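Local structure of thiosulfate sulfurtransferase YnjE (Escherichia coli, 2WLR) at residues Q239-S242 against P247-R250; D133-K138 against S164-A169; Q129-L134 against T205-G210. The protein catalyses the transfer of sulfur from thiosulfate to cyanide, yielding thiocyanate and sulfite, through a cysteine persulfide intermediate. One frame throughout, in Å; residues are numbered along the deposited sequence.

Interaction 1 (Q239-S242 against P247-R250); sequences QTWS and PVER
Trp-241, on the short helix 238-243 of the second rhodanese repeat, meets Pro-247 and Val-248 of the chain that leaves this helix, a contact in which the exit segment lies back against the helix that precedes it. One hydrogen bond carries the polar part. The indole N-H points at the backbone carbonyl of Pro-247, with Trp-241 NE1 and Pro-247 O 2.8 Å apart and an N-H...O angle of 149°. The oxygen lies in the plane of the indole, whereas the donor stands 33° off the carbonyl plane. With CG anti to the backbone N (chi1 -171°), the ring extends from the helix and presents its NE1 edge to the exit chain.

The apolar part is small and falls on the same edge. Val-248 turns one methyl to it, and the two side chains run past each other in opposite senses. Elsewhere the indole packs on Pro-167 and on His-132 and Gln-135 of helix 128-135, and its ring meets that of Trp-238. Along the five-membered part of the indole, Val-248 CG1 sits near the ring plane, 3.9 Å from Trp-241 NE1 and 4.1 Å from Trp-241 CD1.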
# COMPACT_ATOMS: atom_id res chain seq x y z
N GLN A 239 12.43 5.87 0.76
CA GLN A 239 13.17 5.70 2.01
C GLN A 239 13.68 4.27 2.16
O GLN A 239 14.74 4.04 2.75
CB GLN A 239 12.34 6.11 3.21
CG GLN A 239 13.19 6.34 4.48
CD GLN A 239 14.32 7.32 4.26
OE1 GLN A 239 14.14 8.37 3.64
NE2 GLN A 239 15.50 6.99 4.78
N THR A 240 12.93 3.29 1.65
CA THR A 240 13.38 1.91 1.74
C THR A 240 14.65 1.66 0.88
O THR A 240 15.50 0.85 1.26
CB THR A 240 12.29 0.87 1.35
OG1 THR A 240 11.96 0.93 -0.05
CG2 THR A 240 11.03 0.99 2.24
N TRP A 241 14.74 2.29 -0.27
CA TRP A 241 15.96 2.24 -1.09
C TRP A 241 17.13 2.88 -0.38
O TRP A 241 18.22 2.31 -0.33
CB TRP A 241 15.72 2.93 -2.43
CG TRP A 241 16.87 2.73 -3.39
CD1 TRP A 241 17.98 3.50 -3.52
CD2 TRP A 241 16.98 1.71 -4.38
NE1 TRP A 241 18.78 3.02 -4.50
CE2 TRP A 241 18.19 1.92 -5.07
CE3 TRP A 241 16.17 0.63 -4.76
CZ2 TRP A 241 18.62 1.08 -6.08
CZ3 TRP A 241 16.59 -0.18 -5.75
CH2 TRP A 241 17.80 0.04 -6.43
N SER A 242 16.89 4.06 0.18
CA SER A 242 17.91 4.81 0.92
C SER A 242 18.43 3.98 2.10
O SER A 242 19.66 3.80 2.27
CB SER A 242 17.32 6.14 1.40
OG SER A 242 18.30 6.94 2.05
N PRO A 247 22.89 1.52 -4.56
CA PRO A 247 23.44 2.61 -5.36
C PRO A 247 22.40 3.64 -5.78
O PRO A 247 21.19 3.34 -5.86
CB PRO A 247 24.01 1.91 -6.59
CG PRO A 247 24.14 0.49 -6.24
CD PRO A 247 23.07 0.22 -5.23
N VAL A 248 22.87 4.85 -6.04
CA VAL A 248 22.00 5.92 -6.47
C VAL A 248 22.59 6.67 -7.63
O VAL A 248 23.80 6.57 -7.90
CB VAL A 248 21.71 6.91 -5.31
CG1 VAL A 248 21.04 6.18 -4.14
CG2 VAL A 248 22.99 7.64 -4.86
N GLU A 249 21.74 7.40 -8.34
CA GLU A 249 22.18 8.32 -9.38
C GLU A 249 21.70 9.73 -9.05
O GLU A 249 20.85 9.93 -8.21
CB GLU A 249 21.69 7.86 -10.76
CG GLU A 249 22.46 6.65 -11.26
CD GLU A 249 21.97 6.08 -12.59
OE1 GLU A 249 20.98 6.62 -13.13
OE2 GLU A 249 22.53 5.07 -13.07
N ARG A 250 22.26 10.70 -9.74
CA ARG A 250 21.94 12.10 -9.47
C ARG A 250 21.76 12.84 -10.78
O ARG A 250 22.03 12.32 -11.86
CB ARG A 250 23.04 12.75 -8.62
CG ARG A 250 24.35 13.02 -9.33
CD ARG A 250 25.46 13.41 -8.34
NE ARG A 250 25.33 14.78 -7.83
CZ ARG A 250 24.73 15.15 -6.68
NH1 ARG A 250 24.15 14.27 -5.87
NH2 ARG A 250 24.70 16.45 -6.35

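Interaction 2 (D133-K138 against S164-A169); sequences DLQQGK and SHIPGA
Gln-135 turns its CG beside its own backbone N (chi1 -67°) and then runs extended through CD (chi2 172°), which carries its amide from the last turn of helix 128-135 across to Ile-166 and Pro-167. These two residues open a type II beta turn, Ile-166 to Ala-169, in the loop ahead of strand 170-173 of the second rhodanese repeat. The contact therefore joins a helix end to a tight turn.

The Gln-135 side chain crosses those of both Ile-166 and Pro-167 at about a right angle. Its amide nitrogen makes the closest approaches: Gln-135 NE2 lies 2.7 Å from Pro-167 O, but the oxygen stands over the face of the amide, away from its N-H directions, and the pair is not a hydrogen bond. The same nitrogen is 3.3 Å from Ile-166 CG2, a tight meeting of an amide end with a methyl. On the other branch of the amide, Gln-135 OE1 is a looser neighbour of Pro-167 CB at 4.1 Å. Outside this pair of segments, Gln-135 also packs on Trp-148 and Trp-241.

Both partners are shaped by their own backbone bonds. The helix closes in a Schellman motif in which Gly-137, at positive phi, follows the last turn; Lys-138 N reaches Asp-133 O at 3.0 Å and Gly-137 N reaches Leu-134 O at 3.1 Å. On the opposing side Gly-168 takes the positive-phi corner of the turn, and its N-H is held by Glu-249 OE1. Ile-166 O is gripped twice, from opposite faces of its carbonyl plane. Ala-169 N closes the turn on it at 3.0 Å, while His-165 ND1, 3.3 Å from Ile-166 O, donates nearly straight (166°) from above that plane.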
# COMPACT_ATOMS: atom_id res chain seq x y z
N ASP A 133 18.23 -6.00 -8.31
CA ASP A 133 18.54 -7.21 -9.08
C ASP A 133 17.99 -7.12 -10.50
O ASP A 133 18.70 -7.49 -11.46
CB ASP A 133 18.01 -8.49 -8.40
CG ASP A 133 18.72 -8.82 -7.10
OD1 ASP A 133 19.83 -8.32 -6.86
OD2 ASP A 133 18.15 -9.60 -6.30
N LEU A 134 16.76 -6.65 -10.67
CA LEU A 134 16.18 -6.46 -12.00
C LEU A 134 17.07 -5.56 -12.84
O LEU A 134 17.43 -5.89 -13.96
CB LEU A 134 14.79 -5.84 -11.90
CG LEU A 134 14.07 -5.55 -13.21
CD1 LEU A 134 13.66 -6.82 -13.87
CD2 LEU A 134 12.88 -4.62 -12.98
N GLN A 135 17.46 -4.41 -12.27
CA GLN A 135 18.29 -3.44 -12.99
C GLN A 135 19.64 -4.00 -13.38
O GLN A 135 20.26 -3.55 -14.37
CB GLN A 135 18.52 -2.21 -12.12
CG GLN A 135 17.30 -1.40 -11.86
CD GLN A 135 17.51 -0.28 -10.82
OE1 GLN A 135 18.46 -0.29 -10.03
NE2 GLN A 135 16.61 0.69 -10.82
N GLN A 136 20.12 -4.98 -12.62
CA GLN A 136 21.45 -5.54 -12.82
C GLN A 136 21.42 -6.72 -13.79
O GLN A 136 22.46 -7.33 -14.06
CB GLN A 136 22.05 -5.92 -11.47
CG GLN A 136 22.48 -4.72 -10.65
CD GLN A 136 23.59 -3.95 -11.33
OE1 GLN A 136 23.40 -2.82 -11.80
NE2 GLN A 136 24.76 -4.56 -11.43
N GLY A 137 20.25 -7.00 -14.34
CA GLY A 137 20.05 -8.07 -15.32
C GLY A 137 19.95 -9.46 -14.73
O GLY A 137 20.11 -10.44 -15.45
N LYS A 138 19.66 -9.57 -13.43
CA LYS A 138 19.51 -10.85 -12.80
C LYS A 138 18.10 -11.38 -13.00
O LYS A 138 17.16 -10.61 -13.25
CB LYS A 138 19.78 -10.78 -11.29
CG LYS A 138 21.20 -10.41 -10.93
CD LYS A 138 21.44 -10.59 -9.44
CE LYS A 138 22.71 -9.90 -8.98
NZ LYS A 138 23.86 -10.14 -9.87
N SER A 164 19.50 12.74 -5.37
CA SER A 164 19.62 11.28 -5.37
C SER A 164 18.31 10.66 -5.87
O SER A 164 17.24 11.10 -5.49
CB SER A 164 19.89 10.77 -3.95
OG SER A 164 20.41 9.46 -4.00
N HIS A 165 18.43 9.66 -6.73
CA HIS A 165 17.31 8.84 -7.18
C HIS A 165 17.76 7.42 -7.48
O HIS A 165 18.98 7.11 -7.48
CB HIS A 165 16.57 9.44 -8.39
CG HIS A 165 17.44 9.84 -9.53
ND1 HIS A 165 17.82 8.98 -10.54
CD2 HIS A 165 17.92 11.06 -9.88
CE1 HIS A 165 18.59 9.64 -11.40
NE2 HIS A 165 18.64 10.90 -11.03
N ILE A 166 16.79 6.56 -7.72
CA ILE A 166 17.09 5.16 -8.01
C ILE A 166 17.74 5.09 -9.40
O ILE A 166 17.30 5.77 -10.32
CB ILE A 166 15.81 4.31 -7.91
CG1 ILE A 166 15.37 4.26 -6.47
CG2 ILE A 166 16.02 2.90 -8.48
CD1 ILE A 166 14.07 3.50 -6.27
N PRO A 167 18.82 4.31 -9.54
CA PRO A 167 19.51 4.28 -10.83
C PRO A 167 18.58 3.89 -11.96
O PRO A 167 17.81 2.94 -11.82
CB PRO A 167 20.58 3.22 -10.63
CG PRO A 167 20.88 3.30 -9.15
CD PRO A 167 19.54 3.52 -8.52
N GLY A 168 18.62 4.65 -13.06
CA GLY A 168 17.80 4.34 -14.23
C GLY A 168 16.36 4.85 -14.12
O GLY A 168 15.57 4.66 -15.04
N ALA A 169 16.04 5.54 -13.02
CA ALA A 169 14.68 6.06 -12.84
C ALA A 169 14.45 7.36 -13.60
O ALA A 169 15.30 8.26 -13.60
CB ALA A 169 14.39 6.29 -11.35

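Interaction 3 (Q129-L134 against T205-G210); sequences QWLHDL and TVILYG
Helix-on-sheet packing in the rhodanese alpha/beta fold is represented here by helix 128-135 lying over strand 205-209, the middle strand of a five-stranded parallel sheet. The two axes pass 11.9 Å apart, with their N-to-C directions at 134°. A single side chain of the strand does the touching: the CD1 methyl of Ile-207 meets three helix residues, Trp-130, Leu-131 and Leu-134. Its distance to Trp-130 CZ3 is 4.1 Å, and here the methyl comes to the edge of the indole, near the ring plane. Leu-134 CD2 reaches Ile-207 CD1 tip to tip, also at 4.1 Å, and Leu-131 CD1 adds a third apolar neighbour to Ile-207 CD1 at 4.2 Å. Ile-207 CD1 occupies this position with chi2 at 132°, away from a staggered value. The contact is wholly apolar and buried; the indole N-H of Trp-130 is satisfied outside it, by the carbonyl of Thr-141. Away from the sheet, Gln-129 NE2 donates to Asp-133 OD1 at 3.0 Å, a bond one turn along the helix that meets the carboxylate from above its plane.

On the flanking strands, Leu-131 packs on Val-150 and Leu-134 on Trp-148 of strand 148-154, while Trp-130 lies on Arg-232 of strand 231-234. Leu-208, pointing to the other face of the sheet, packs against helix 213-226.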
# COMPACT_ATOMS: atom_id res chain seq x y z
N GLN A 129 15.82 -4.66 -2.98
CA GLN A 129 16.71 -5.65 -3.57
C GLN A 129 16.19 -6.20 -4.88
O GLN A 129 16.95 -6.45 -5.83
CB GLN A 129 17.03 -6.78 -2.59
CG GLN A 129 18.22 -7.61 -3.07
CD GLN A 129 19.53 -6.82 -3.11
OE1 GLN A 129 19.85 -6.10 -2.15
NE2 GLN A 129 20.25 -6.91 -4.22
N TRP A 130 14.88 -6.39 -4.98
CA TRP A 130 14.27 -6.96 -6.18
C TRP A 130 14.55 -6.02 -7.34
O TRP A 130 14.96 -6.44 -8.41
CB TRP A 130 12.76 -7.13 -5.99
CG TRP A 130 12.02 -7.65 -7.20
CD1 TRP A 130 11.81 -8.97 -7.52
CD2 TRP A 130 11.40 -6.89 -8.24
NE1 TRP A 130 11.10 -9.07 -8.67
CE2 TRP A 130 10.83 -7.81 -9.15
CE3 TRP A 130 11.28 -5.52 -8.51
CZ2 TRP A 130 10.16 -7.40 -10.30
CZ3 TRP A 130 10.60 -5.12 -9.64
CH2 TRP A 130 10.05 -6.07 -10.52
N LEU A 131 14.32 -4.74 -7.12
CA LEU A 131 14.47 -3.76 -8.17
C LEU A 131 15.93 -3.63 -8.54
O LEU A 131 16.26 -3.48 -9.71
CB LEU A 131 13.91 -2.43 -7.69
CG LEU A 131 13.85 -1.30 -8.68
CD1 LEU A 131 13.16 -1.74 -9.96
CD2 LEU A 131 13.13 -0.13 -8.01
N HIS A 132 16.81 -3.65 -7.56
CA HIS A 132 18.23 -3.60 -7.87
C HIS A 132 18.62 -4.82 -8.73
O HIS A 132 19.28 -4.66 -9.77
CB HIS A 132 19.05 -3.51 -6.60
CG HIS A 132 20.51 -3.49 -6.83
ND1 HIS A 132 21.15 -2.45 -7.49
CD2 HIS A 132 21.47 -4.39 -6.52
CE1 HIS A 132 22.44 -2.72 -7.56
NE2 HIS A 132 22.66 -3.89 -6.99
N ASP A 133 18.23 -6.00 -8.31
CA ASP A 133 18.54 -7.21 -9.08
C ASP A 133 17.99 -7.12 -10.50
O ASP A 133 18.70 -7.49 -11.46
CB ASP A 133 18.01 -8.49 -8.40
CG ASP A 133 18.72 -8.82 -7.10
OD1 ASP A 133 19.83 -8.32 -6.86
OD2 ASP A 133 18.15 -9.60 -6.30
N LEU A 134 16.76 -6.65 -10.67
CA LEU A 134 16.18 -6.46 -12.00
C LEU A 134 17.07 -5.56 -12.84
O LEU A 134 17.43 -5.89 -13.96
CB LEU A 134 14.79 -5.84 -11.90
CG LEU A 134 14.07 -5.55 -13.21
CD1 LEU A 134 13.66 -6.82 -13.87
CD2 LEU A 134 12.88 -4.62 -12.98
N THR A 205 5.93 -2.55 -18.40
CA THR A 205 5.79 -2.60 -16.94
C THR A 205 6.30 -1.29 -16.36
O THR A 205 7.39 -0.85 -16.68
CB THR A 205 6.56 -3.75 -16.30
OG1 THR A 205 6.05 -4.99 -16.80
CG2 THR A 205 6.41 -3.72 -14.75
N VAL A 206 5.52 -0.67 -15.49
CA VAL A 206 5.94 0.58 -14.85
C VAL A 206 6.05 0.36 -13.35
O VAL A 206 5.06 -0.04 -12.71
CB VAL A 206 5.00 1.72 -15.16
CG1 VAL A 206 5.45 2.97 -14.46
CG2 VAL A 206 4.86 1.97 -16.71
N ILE A 207 7.21 0.63 -12.80
CA ILE A 207 7.44 0.58 -11.36
C ILE A 207 7.60 2.02 -10.88
O ILE A 207 8.57 2.69 -11.21
CB ILE A 207 8.66 -0.30 -11.00
CG1 ILE A 207 8.50 -1.70 -11.61
CG2 ILE A 207 8.84 -0.40 -9.50
CD1 ILE A 207 9.70 -2.15 -12.32
N LEU A 208 6.67 2.48 -10.07
CA LEU A 208 6.66 3.83 -9.53
C LEU A 208 7.10 3.84 -8.09
O LEU A 208 6.80 2.93 -7.30
CB LEU A 208 5.25 4.43 -9.65
CG LEU A 208 4.87 4.86 -11.07
CD1 LEU A 208 3.41 4.63 -11.38
CD2 LEU A 208 5.29 6.34 -11.30
N TYR A 209 7.79 4.91 -7.72
CA TYR A 209 8.10 5.16 -6.32
C TYR A 209 8.04 6.62 -6.05
O TYR A 209 8.12 7.43 -6.95
CB TYR A 209 9.46 4.60 -5.89
CG TYR A 209 10.67 5.40 -6.38
CD1 TYR A 209 11.19 5.22 -7.66
CD2 TYR A 209 11.28 6.33 -5.56
CE1 TYR A 209 12.29 5.97 -8.08
CE2 TYR A 209 12.37 7.06 -5.99
CZ TYR A 209 12.86 6.88 -7.23
OH TYR A 209 13.95 7.63 -7.67
N GLY A 210 7.89 6.95 -4.79
CA GLY A 210 7.89 8.35 -4.39
C GLY A 210 8.62 8.51 -3.08
O GLY A 210 8.82 7.56 -2.36

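Overall arrangement
Helix 128-135 is common to interactions 2 and 3, whose centres lie 7 Å apart; Gln-135, at its end, reaches the 164-169 loop, while Trp-130, Leu-131 and Leu-134 face strand 205-209. These two partners are also joined directly, Tyr-209 OH lying 3.0 Å from Ile-166 N, probably hydrogen-bonded. Interaction 1 stands about 10 Å from interaction 2 and 11 Å from interaction 3, centre to centre. Its exit chain probably bonds to the 164-169 loop through Glu-249 O and His-165 N, 2.8 Å apart, while Trp-241 CH2 packs 3.8 Å from His-132 CB. All three lie away from the catalytic Cys-365, which belongs to the third rhodanese repeat.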